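PDB 2AFB: 2-keto-3-deoxygluconate kinase from Thermotoga maritima, which probably phosphorylates 2-keto-3-deoxygluconate at the expense of ATP, acting as a pfkB-family sugar kinase. Local coordinates for residues A[22-27]-A[326-331]. Sequence-based numbering, arbitrary orientation.
Sequences MLRLSP and PGDFVV
R24 on strand 22-26 reaches across to D328 in the loop between helices 308-322 and 334-341, and this one salt bridge carries the contact. The two ion-pair atoms, R24 NH1 and D328 OD1, lie 2.8 Å apart. As a hydrogen bond the pair is weak and bent, with an N-H...O angle of 122°; the oxygen meets the guanidinium obliquely, and the guanidinium and carboxylate planes are 54° apart. Charge attraction therefore probably matters more here than directed bonding. R24 sets off with CG anti to its own N and runs extended, which brings CD within 3.3 Å of D328 OD1, and a bend at chi3 (93°) then directs the guanidinium on to the loop.

The van der Waals share is small. R24 NH1 comes within 3.8 Å of G327 C, where the loop backbone passes close by. Glycine suits this position because at its backbone angles a CB would be jammed against the carbonyl oxygen of P326.

Further polar partners tie both ends into a network. Arginine's long chain and several N-H groups suit it to reach two carboxylates: R24 NH1 also forms a salt bridge with D286, whose OD2 accepts a bond from G327 N. Aspartate's two oxygens let D328 serve R24 through OD1 and Y100, on the adjoining strand 99-103, through OD2. A methionine in place of R24 would keep some of the length but would probably leave the buried D328, and D286, without their shared positive partner.

The contact thus joins the small four-stranded sheet, which matches the lid of ribokinase-like kinases, to a loop of the larger domain. Its chemistry implies an electrostatic tie in which one arginine, shared between two carboxylates, would probably offset only part of their charge, with little apolar packing between the two segments.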
loop_
_atom_site.group_PDB
_atom_site.type_symbol
_atom_site.label_atom_id
_atom_site.label_comp_id
_atom_site.label_asym_id
_atom_site.label_seq_id
_atom_site.Cartn_x
_atom_site.Cartn_y
_atom_site.Cartn_z
HETATM N N MSE A 22 -18.388 -12.977 -9.616
HETATM C CA MSE A 22 -17.656 -13.462 -8.484
HETATM C C MSE A 22 -16.791 -12.380 -7.920
HETATM O O MSE A 22 -16.344 -11.492 -8.647
HETATM C CB MSE A 22 -16.737 -14.605 -8.872
HETATM C CG MSE A 22 -17.466 -15.776 -9.291
HETATM SE SE MSE A 22 -16.290 -17.152 -9.970
HETATM C CE MSE A 22 -15.737 -16.339 -11.803
ATOM N N LEU A 23 -16.526 -12.506 -6.626
ATOM C CA LEU A 23 -15.423 -11.772 -6.003
ATOM C C LEU A 23 -14.079 -12.299 -6.499
ATOM O O LEU A 23 -13.832 -13.498 -6.386
ATOM C CB LEU A 23 -15.476 -11.957 -4.499
ATOM C CG LEU A 23 -14.232 -11.420 -3.722
ATOM C CD1 LEU A 23 -14.070 -9.929 -3.750
ATOM C CD2 LEU A 23 -14.312 -11.891 -2.273
ATOM N N ARG A 24 -13.205 -11.420 -7.006
ATOM C CA ARG A 24 -11.884 -11.828 -7.437
ATOM C C ARG A 24 -10.798 -11.307 -6.476
ATOM O O ARG A 24 -10.732 -10.129 -6.164
ATOM C CB ARG A 24 -11.589 -11.346 -8.816
ATOM C CG ARG A 24 -10.443 -12.111 -9.457
ATOM C CD ARG A 24 -10.024 -11.464 -10.767
ATOM N NE ARG A 24 -8.955 -10.528 -10.563
ATOM C CZ ARG A 24 -8.271 -9.892 -11.508
ATOM N NH1 ARG A 24 -8.536 -10.029 -12.804
ATOM N NH2 ARG A 24 -7.287 -9.090 -11.124
ATOM N N LEU A 25 -9.948 -12.229 -6.046
ATOM C CA LEU A 25 -8.930 -11.942 -5.047
ATOM C C LEU A 25 -7.599 -12.252 -5.683
ATOM O O LEU A 25 -7.347 -13.394 -6.029
ATOM C CB LEU A 25 -9.157 -12.748 -3.816
ATOM C CG LEU A 25 -10.440 -12.508 -2.974
ATOM C CD1 LEU A 25 -10.417 -13.482 -1.850
ATOM C CD2 LEU A 25 -10.592 -11.080 -2.432
ATOM N N SER A 26 -6.772 -11.231 -5.910
ATOM C CA SER A 26 -5.474 -11.446 -6.559
ATOM C C SER A 26 -4.355 -10.818 -5.763
ATOM O O SER A 26 -4.526 -9.694 -5.300
ATOM C CB SER A 26 -5.451 -10.933 -8.005
ATOM O OG SER A 26 -5.950 -9.605 -8.041
ATOM N N PRO A 27 -3.220 -11.566 -5.545
ATOM C CA PRO A 27 -2.167 -10.890 -4.858
ATOM C C PRO A 27 -1.579 -9.773 -5.756
ATOM O O PRO A 27 -1.643 -9.882 -6.972
ATOM C CB PRO A 27 -1.138 -11.997 -4.610
ATOM C CG PRO A 27 -1.851 -13.340 -4.811
ATOM C CD PRO A 27 -2.877 -12.986 -5.836
ATOM N N PRO A 326 -5.967 -3.539 -15.588
ATOM C CA PRO A 326 -6.158 -4.345 -14.384
ATOM C C PRO A 326 -7.639 -4.592 -14.100
ATOM O O PRO A 326 -8.462 -3.719 -14.328
ATOM C CB PRO A 326 -5.537 -3.492 -13.266
ATOM C CG PRO A 326 -4.535 -2.601 -13.959
ATOM C CD PRO A 326 -5.156 -2.324 -15.303
ATOM N N GLY A 327 -7.967 -5.829 -13.727
ATOM C CA GLY A 327 -9.336 -6.225 -13.444
ATOM C C GLY A 327 -9.991 -6.978 -14.570
ATOM O O GLY A 327 -9.324 -7.404 -15.516
ATOM N N ASP A 328 -11.305 -7.175 -14.439
ATOM C CA ASP A 328 -12.064 -8.017 -15.362
ATOM C C ASP A 328 -12.833 -7.155 -16.400
ATOM O O ASP A 328 -13.175 -7.622 -17.485
ATOM C CB ASP A 328 -13.076 -8.917 -14.589
ATOM C CG ASP A 328 -12.428 -10.012 -13.739
ATOM O OD1 ASP A 328 -11.243 -9.932 -13.443
ATOM O OD2 ASP A 328 -13.130 -10.979 -13.335
ATOM N N PHE A 329 -13.134 -5.914 -16.046
ATOM C CA PHE A 329 -13.960 -5.053 -16.877
ATOM C C PHE A 329 -13.035 -4.115 -17.678
ATOM O O PHE A 329 -11.993 -3.693 -17.185
ATOM C CB PHE A 329 -14.830 -4.183 -15.946
ATOM C CG PHE A 329 -15.979 -4.889 -15.257
ATOM C CD1 PHE A 329 -16.206 -6.270 -15.351
ATOM C CD2 PHE A 329 -16.830 -4.147 -14.435
ATOM C CE1 PHE A 329 -17.269 -6.866 -14.687
ATOM C CE2 PHE A 329 -17.911 -4.758 -13.788
ATOM C CZ PHE A 329 -18.140 -6.106 -13.938
ATOM N N VAL A 330 -13.422 -3.753 -18.892
ATOM C CA VAL A 330 -12.738 -2.695 -19.622
ATOM C C VAL A 330 -13.074 -1.344 -18.990
ATOM O O VAL A 330 -14.158 -1.146 -18.412
ATOM C CB VAL A 330 -13.144 -2.599 -21.131
ATOM C CG1 VAL A 330 -12.838 -3.880 -21.864
ATOM C CG2 VAL A 330 -14.632 -2.194 -21.318
ATOM N N VAL A 331 -12.118 -0.435 -19.074
ATOM C CA VAL A 331 -12.346 0.993 -18.895
ATOM C C VAL A 331 -11.882 1.557 -20.227
ATOM O O VAL A 331 -10.679 1.658 -20.454
ATOM C CB VAL A 331 -11.470 1.568 -17.732
ATOM C CG1 VAL A 331 -11.588 3.040 -17.608
ATOM C CG2 VAL A 331 -11.805 0.884 -16.422
#